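Local structure of NH(3)-dependent NAD(+) synthetase (Francisella tularensis subsp. holarctica LVS, 3FIU) at residues A96-A99 with S100-S103; L61-D64 with N65-H68; N231-H234 with N235-H238. The protein belongs to the NAD synthase family, within the HUP clan of nucleotide-binding alpha/beta proteins, and holds adenosine monophosphate, pyrophosphate and magnesium in overlapping sites. One frame throughout, in Å; residues are numbered along the deposited sequence.

Contact 1: A96-A99 with S100-S103; sequences AFLA and STQS
The methyl group CG2 of Thr101 lies over one face of the Phe97 ring. Thr101 CG2 sits 4.1 Å from the centroid of the Phe97 ring, displaced toward the rim, as a CH-pi contact. The ring atoms nearest to it are CE2 and CZ, so the methyl meets the outer end of the phenyl group. The rotation of Thr101 serves two contacts at once. With chi1 at 68°, OG1 falls between the backbone N and the carbonyl carbon and turns back to the preceding turn, while CG2 is left to face the ring. Thr101 OG1 donates to Leu98 O over 2.8 Å, in the carbonyl plane and on a lone pair. Thr101 N reaches the same Leu98 O at 3.0 Å, from above the carbonyl plane. One residue thus grips one oxygen twice. Leu98 CD1 crosses near the same hydroxyl, 4.0 Å from Thr101 OG1.

This is the C-terminal part of helix 91-100, where the backbone bonding changes. Ser100 N still bonds Ala96 O, four residues back, at 3.1 Å. The next such bond, from Thr101 N to Phe97 O, is weak. Gln102 N then bonds Ala99 O, only three residues back, at 3.1 Å.

The side chain of Ser100 folds onto the helix as well. Ser100 OG donates to Phe97 O at 2.6 Å. The same hydroxyl is hydrogen-bonded to Tyr127 OH of the second subunit, so this helix end belongs to the dimer interface. The ring of that Tyr127 meets the Phe97 ring, and Met126 of the second subunit packs on Phe97.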
loop_
_atom_site.group_PDB
_atom_site.type_symbol
_atom_site.label_atom_id
_atom_site.label_comp_id
_atom_site.label_asym_id
_atom_site.label_seq_id
_atom_site.Cartn_x
_atom_site.Cartn_y
_atom_site.Cartn_z
ATOM N N ALA A 96 13.257 15.003 2.029
ATOM C CA ALA A 96 12.809 15.557 0.739
ATOM C C ALA A 96 11.277 15.437 0.688
ATOM O O ALA A 96 10.556 16.377 0.312
ATOM C CB ALA A 96 13.456 14.809 -0.427
ATOM N N PHE A 97 10.765 14.296 1.112
ATOM C CA PHE A 97 9.316 14.122 1.063
ATOM C C PHE A 97 8.627 15.145 1.986
ATOM O O PHE A 97 7.739 15.904 1.564
ATOM C CB PHE A 97 8.911 12.696 1.433
ATOM C CG PHE A 97 7.426 12.507 1.505
ATOM C CD1 PHE A 97 6.655 12.366 0.330
ATOM C CD2 PHE A 97 6.784 12.520 2.742
ATOM C CE1 PHE A 97 5.243 12.187 0.401
ATOM C CE2 PHE A 97 5.396 12.362 2.832
ATOM C CZ PHE A 97 4.619 12.182 1.651
ATOM N N LEU A 98 9.050 15.172 3.238
ATOM C CA LEU A 98 8.405 16.051 4.216
ATOM C C LEU A 98 8.470 17.530 3.780
ATOM O O LEU A 98 7.446 18.211 3.761
ATOM C CB LEU A 98 9.030 15.838 5.605
ATOM C CG LEU A 98 8.475 16.760 6.712
ATOM C CD1 LEU A 98 6.992 16.471 6.957
ATOM C CD2 LEU A 98 9.287 16.581 7.996
ATOM N N ALA A 99 9.661 18.016 3.418
ATOM C CA ALA A 99 9.799 19.394 2.936
ATOM C C ALA A 99 8.755 19.668 1.821
ATOM O O ALA A 99 8.058 20.674 1.849
ATOM C CB ALA A 99 11.238 19.668 2.419
ATOM N N SER A 100 8.622 18.729 0.890
ATOM C CA SER A 100 7.723 18.923 -0.252
ATOM C C SER A 100 6.221 18.972 0.053
ATOM O O SER A 100 5.433 19.425 -0.794
ATOM C CB SER A 100 8.002 17.875 -1.325
ATOM O OG SER A 100 7.506 16.613 -0.930
ATOM N N THR A 101 5.831 18.505 1.238
ATOM C CA THR A 101 4.432 18.594 1.674
ATOM C C THR A 101 4.039 19.945 2.330
ATOM O O THR A 101 2.899 20.109 2.755
ATOM C CB THR A 101 4.062 17.443 2.631
ATOM O OG1 THR A 101 4.762 17.583 3.879
ATOM C CG2 THR A 101 4.336 16.071 1.994
ATOM N N GLN A 102 4.998 20.881 2.400
ATOM C CA GLN A 102 4.831 22.196 3.053
ATOM C C GLN A 102 3.528 22.889 2.751
ATOM O O GLN A 102 2.869 23.388 3.673
ATOM C CB GLN A 102 5.978 23.167 2.653
ATOM C CG GLN A 102 5.719 24.638 3.064
ATOM C CD GLN A 102 5.705 24.859 4.604
ATOM O OE1 GLN A 102 6.144 24.006 5.388
ATOM N NE2 GLN A 102 5.184 26.010 5.027
ATOM N N SER A 103 3.156 22.946 1.468
ATOM C CA SER A 103 1.988 23.721 1.053
ATOM C C SER A 103 0.691 23.299 1.711
ATOM O O SER A 103 -0.232 24.102 1.806
ATOM C CB SER A 103 1.792 23.681 -0.469
ATOM O OG SER A 103 1.629 22.356 -0.947
#

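Contact 2: L61-D64 with N65-H68; sequences LPSD and NNQH. With AMP (adenosine monophosphate), chain G.
A type I beta turn runs from Ser63 to Asn66 in the loop that joins strand 56-60 to helix 68-81, and the loop supplies Leu61 and Asn66 to the adenosine monophosphate pocket. Asn66 N closes the turn on Ser63 O at 3.1 Å, with an N-H...O angle of 155°. Gln67 follows at the N-cap position of the helix.

At the start of the loop the backbone meets the base. Leu61 N donates to N1 of adenosine monophosphate over 2.9 Å. Leu61 CB touches the same part of the base, 3.7 Å from N1 of adenosine monophosphate. The carbonyl oxygen of Leu61 is hydrogen-bonded to Arg124 NE. Arg124 is another pocket residue and also packs on Asn66. The Asn66 side chain lies near Ser63 and extends toward the amino group N6 of the base.

Ser63 OG lies on the Asn65 side of the turn and acts there as acceptor. The Ser63 chi1 of 67° sets OG between the backbone N and the carbonyl carbon, facing the next residues. Asn65 OD1 has a firmer partner in Lys116 NZ of helix 113-135. Ser63 OG accepts two weak bonds from Asn65, from N at 3.3 Å and from ND2 at 3.4 Å.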
loop_
_atom_site.group_PDB
_atom_site.type_symbol
_atom_site.label_atom_id
_atom_site.label_comp_id
_atom_site.label_asym_id
_atom_site.label_seq_id
_atom_site.Cartn_x
_atom_site.Cartn_y
_atom_site.Cartn_z
ATOM N N LEU A 61 16.491 -0.009 8.018
ATOM C CA LEU A 61 16.040 1.241 7.405
ATOM C C LEU A 61 15.803 2.319 8.451
ATOM O O LEU A 61 14.656 2.784 8.639
ATOM C CB LEU A 61 14.760 0.984 6.565
ATOM C CG LEU A 61 14.976 -0.061 5.475
ATOM C CD1 LEU A 61 13.645 -0.513 4.818
ATOM C CD2 LEU A 61 15.898 0.577 4.432
ATOM N N PRO A 62 16.882 2.741 9.133
ATOM C CA PRO A 62 16.687 3.730 10.193
ATOM C C PRO A 62 16.333 5.138 9.707
ATOM O O PRO A 62 16.788 5.587 8.648
ATOM C CB PRO A 62 18.039 3.737 10.909
ATOM C CG PRO A 62 19.020 3.247 9.907
ATOM C CD PRO A 62 18.300 2.339 8.985
ATOM N N SER A 63 15.538 5.846 10.497
ATOM C CA SER A 63 15.436 7.292 10.351
ATOM C C SER A 63 16.168 7.906 11.543
ATOM O O SER A 63 16.609 7.193 12.433
ATOM C CB SER A 63 13.981 7.720 10.357
ATOM O OG SER A 63 13.415 7.470 11.648
ATOM N N ASP A 64 16.304 9.224 11.580
ATOM C CA ASP A 64 16.984 9.830 12.719
ATOM C C ASP A 64 16.223 9.616 14.026
ATOM O O ASP A 64 16.817 9.715 15.078
ATOM C CB ASP A 64 17.264 11.309 12.458
ATOM C CG ASP A 64 18.356 11.509 11.415
ATOM O OD1 ASP A 64 19.011 10.515 11.003
ATOM O OD2 ASP A 64 18.557 12.663 11.006
ATOM N N ASN A 65 14.929 9.287 13.962
ATOM C CA ASN A 65 14.125 9.013 15.176
ATOM C C ASN A 65 14.474 7.699 15.867
ATOM O O ASN A 65 14.221 7.530 17.079
ATOM C CB ASN A 65 12.625 8.994 14.862
ATOM C CG ASN A 65 12.142 10.287 14.234
ATOM O OD1 ASN A 65 11.575 11.153 14.915
ATOM N ND2 ASN A 65 12.367 10.428 12.926
ATOM N N ASN A 66 15.036 6.768 15.098
ATOM C CA ASN A 66 15.328 5.412 15.592
ATOM C C ASN A 66 16.528 5.378 16.533
ATOM O O ASN A 66 17.443 6.197 16.429
ATOM C CB ASN A 66 15.561 4.427 14.436
ATOM C CG ASN A 66 14.277 4.080 13.687
ATOM O OD1 ASN A 66 13.424 3.346 14.179
ATOM N ND2 ASN A 66 14.145 4.596 12.500
ATOM N N GLN A 67 16.505 4.411 17.439
ATOM C CA GLN A 67 17.558 4.255 18.426
ATOM C C GLN A 67 18.676 3.394 17.865
ATOM O O GLN A 67 18.437 2.321 17.310
ATOM C CB GLN A 67 17.012 3.620 19.707
ATOM C CG GLN A 67 16.028 4.478 20.482
ATOM C CD GLN A 67 16.608 5.826 20.858
ATOM O OE1 GLN A 67 17.563 5.912 21.638
ATOM N NE2 GLN A 67 16.039 6.891 20.298
ATOM N N HIS A 68 19.901 3.844 18.048
ATOM C CA HIS A 68 21.039 3.108 17.543
ATOM C C HIS A 68 21.066 1.625 18.000
ATOM O O HIS A 68 21.507 0.732 17.251
ATOM C CB HIS A 68 22.325 3.862 17.875
ATOM C CG HIS A 68 23.549 3.255 17.276
ATOM N ND1 HIS A 68 23.800 3.270 15.918
ATOM C CD2 HIS A 68 24.586 2.597 17.844
ATOM C CE1 HIS A 68 24.946 2.657 15.676
ATOM N NE2 HIS A 68 25.440 2.232 16.827
HETATM P P AMP G . 6.449 -2.001 14.558
HETATM O O1P AMP G . 5.450 -3.127 14.751
HETATM O O2P AMP G . 5.767 -0.688 14.138
HETATM O O3P AMP G . 7.506 -1.801 15.586
HETATM O "O5'" AMP G . 7.245 -2.346 13.181
HETATM C "C5'" AMP G . 6.507 -2.874 12.059
HETATM C "C4'" AMP G . 7.506 -3.398 11.042
HETATM O "O4'" AMP G . 8.112 -2.328 10.306
HETATM C "C3'" AMP G . 8.693 -4.116 11.669
HETATM O "O3'" AMP G . 8.305 -5.444 11.994
HETATM C "C2'" AMP G . 9.717 -4.064 10.538
HETATM O "O2'" AMP G . 9.505 -5.129 9.586
HETATM C "C1'" AMP G . 9.430 -2.705 9.894
HETATM N N9 AMP G . 10.363 -1.704 10.460
HETATM C C8 AMP G . 10.112 -0.809 11.454
HETATM N N7 AMP G . 11.209 -0.055 11.726
HETATM C C5 AMP G . 12.193 -0.502 10.908
HETATM C C6 AMP G . 13.598 -0.127 10.665
HETATM N N6 AMP G . 14.191 0.840 11.403
HETATM N N1 AMP G . 14.234 -0.823 9.704
HETATM C C2 AMP G . 13.676 -1.810 8.974
HETATM N N3 AMP G . 12.380 -2.203 9.122
HETATM C C4 AMP G . 11.628 -1.570 10.067
#

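Contact 3: N231-H234 with N235-H238; sequences NFWH and NRSH
Arg236 runs from CB to its guanidinium past Phe232 and Trp233, the residues four and three places before it. Its CB starts beside Phe232 O. Arg236 CG rests 3.4 Å from Trp233 O. Arg236 CD comes 4.1 Å from Phe232 CZ, and NE passes close to Phe232 CE1. At the end of the chain the two branches part. Arg236 NH1 lies 3.6 Å from Phe232 CE1, and that CE1 stands over the centre of one guanidinium face. Arg236 NH2 reaches over the centre of one Trp233 face, 3.2 Å from Trp233 CE2. The planes of the guanidinium and the indole are 71° apart, so the group drives a nitrogen into the ring face instead of lying flat on it. This is a cation-pi contact, with Arg236 CZ 4.4 Å from the centroid of the Trp233 six-membered ring. The chain is extended from CG to NE, and a chi1 of 68° directs it back along the helix to both rings.

These residues sit where helix 224-235 gives way to a short loop before helix 238-241. Arg236 N still bonds Phe232 O in helical fashion, at 3.3 Å. Ser237 then turns its OG back to the helix, 2.9 Å from Trp233 O. Arg241 NH1 is hydrogen-bonded to this hydroxyl, and Arg241 NH2 to His234 O.

Further along, the His238 ring presents its edge to the His234 face in an offset edge-to-face pair. The centroids of the His234 and His238 rings are 5.6 Å apart. His234 also stacks on Tyr149 and hydrogen-bonds Tyr149 O through ND1.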
loop_
_atom_site.group_PDB
_atom_site.type_symbol
_atom_site.label_atom_id
_atom_site.label_comp_id
_atom_site.label_asym_id
_atom_site.label_seq_id
_atom_site.Cartn_x
_atom_site.Cartn_y
_atom_site.Cartn_z
ATOM N N ASN A 231 -11.333 -1.936 22.178
ATOM C CA ASN A 231 -12.395 -1.532 21.238
ATOM C C ASN A 231 -12.118 -0.179 20.590
ATOM O O ASN A 231 -12.462 -0.001 19.445
ATOM C CB ASN A 231 -13.779 -1.459 21.914
ATOM C CG ASN A 231 -14.324 -2.824 22.332
ATOM O OD1 ASN A 231 -14.505 -3.735 21.500
ATOM N ND2 ASN A 231 -14.663 -2.943 23.618
ATOM N N PHE A 232 -11.522 0.783 21.313
ATOM C CA PHE A 232 -11.241 2.097 20.716
ATOM C C PHE A 232 -10.323 1.979 19.470
ATOM O O PHE A 232 -10.654 2.484 18.390
ATOM C CB PHE A 232 -10.633 3.080 21.728
ATOM C CG PHE A 232 -10.094 4.335 21.090
ATOM C CD1 PHE A 232 -8.722 4.515 20.927
ATOM C CD2 PHE A 232 -10.956 5.309 20.595
ATOM C CE1 PHE A 232 -8.211 5.667 20.313
ATOM C CE2 PHE A 232 -10.453 6.469 19.976
ATOM C CZ PHE A 232 -9.076 6.642 19.839
ATOM N N TRP A 233 -9.184 1.310 19.644
ATOM C CA TRP A 233 -8.250 1.015 18.549
ATOM C C TRP A 233 -8.865 0.164 17.422
ATOM O O TRP A 233 -8.732 0.485 16.232
ATOM C CB TRP A 233 -6.986 0.337 19.115
ATOM C CG TRP A 233 -6.056 1.313 19.779
ATOM C CD1 TRP A 233 -6.277 2.004 20.940
ATOM C CD2 TRP A 233 -4.755 1.709 19.322
ATOM N NE1 TRP A 233 -5.206 2.820 21.226
ATOM C CE2 TRP A 233 -4.250 2.653 20.254
ATOM C CE3 TRP A 233 -3.951 1.342 18.228
ATOM C CZ2 TRP A 233 -2.975 3.243 20.118
ATOM C CZ3 TRP A 233 -2.690 1.931 18.095
ATOM C CH2 TRP A 233 -2.214 2.868 19.036
ATOM N N HIS A 234 -9.526 -0.927 17.782
ATOM C CA HIS A 234 -10.096 -1.827 16.787
ATOM C C HIS A 234 -11.140 -1.085 15.972
ATOM O O HIS A 234 -11.220 -1.263 14.751
ATOM C CB HIS A 234 -10.748 -3.035 17.448
ATOM C CG HIS A 234 -11.320 -4.027 16.484
ATOM N ND1 HIS A 234 -10.538 -4.851 15.709
ATOM C CD2 HIS A 234 -12.602 -4.332 16.175
ATOM C CE1 HIS A 234 -11.310 -5.624 14.965
ATOM N NE2 HIS A 234 -12.571 -5.330 15.233
ATOM N N ASN A 235 -11.936 -0.258 16.658
ATOM C CA ASN A 235 -13.053 0.427 16.008
ATOM C C ASN A 235 -12.648 1.467 14.978
ATOM O O ASN A 235 -13.318 1.623 13.961
ATOM C CB ASN A 235 -13.983 1.073 17.040
ATOM C CG ASN A 235 -14.904 0.061 17.712
ATOM O OD1 ASN A 235 -15.113 -1.069 17.210
ATOM N ND2 ASN A 235 -15.473 0.462 18.858
ATOM N N ARG A 236 -11.577 2.200 15.259
ATOM C CA ARG A 236 -11.152 3.264 14.370
ATOM C C ARG A 236 -10.346 2.739 13.167
ATOM O O ARG A 236 -9.974 3.521 12.291
ATOM C CB ARG A 236 -10.373 4.328 15.147
ATOM C CG ARG A 236 -9.046 3.847 15.657
ATOM C CD ARG A 236 -8.218 5.013 16.149
ATOM N NE ARG A 236 -7.013 4.520 16.799
ATOM C CZ ARG A 236 -6.124 5.290 17.413
ATOM N NH1 ARG A 236 -6.307 6.606 17.464
ATOM N NH2 ARG A 236 -5.054 4.737 17.980
ATOM N N SER A 237 -10.139 1.420 13.108
ATOM C CA SER A 237 -9.318 0.793 12.062
ATOM C C SER A 237 -10.004 -0.277 11.211
ATOM O O SER A 237 -9.326 -1.133 10.609
ATOM C CB SER A 237 -8.017 0.244 12.676
ATOM O OG SER A 237 -8.264 -0.764 13.631
ATOM N N HIS A 238 -11.336 -0.252 11.136
ATOM C CA HIS A 238 -12.037 -1.274 10.321
ATOM C C HIS A 238 -11.505 -1.357 8.902
ATOM O O HIS A 238 -11.306 -2.458 8.366
ATOM C CB HIS A 238 -13.566 -1.048 10.251
ATOM C CG HIS A 238 -14.256 -1.187 11.572
ATOM N ND1 HIS A 238 -14.327 -2.385 12.251
ATOM C CD2 HIS A 238 -14.892 -0.274 12.347
ATOM C CE1 HIS A 238 -14.982 -2.204 13.385
ATOM N NE2 HIS A 238 -15.335 -0.933 13.471
#

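Along the chain contact 2 comes first, then contact 1, then contact 3. Contact 2 follows strand 56-60 of the four-stranded parallel sheet and supplies two residues to the adenosine monophosphate pocket. Contact 1 lies at the end of helix 91-100 and the loop after it, its centre about 20 Å from that of contact 2. Contact 3 lies at the end of helix 224-235 and the loop after it, about 28 Å from contact 2 and 30 Å from contact 1 between centres. None touches another. Tyr127 of helix 113-135 packs on Leu61, while its copy in the second subunit meets contact 1. Helix 113-135 thus has side chains at both the nucleotide pocket and the dimer interface.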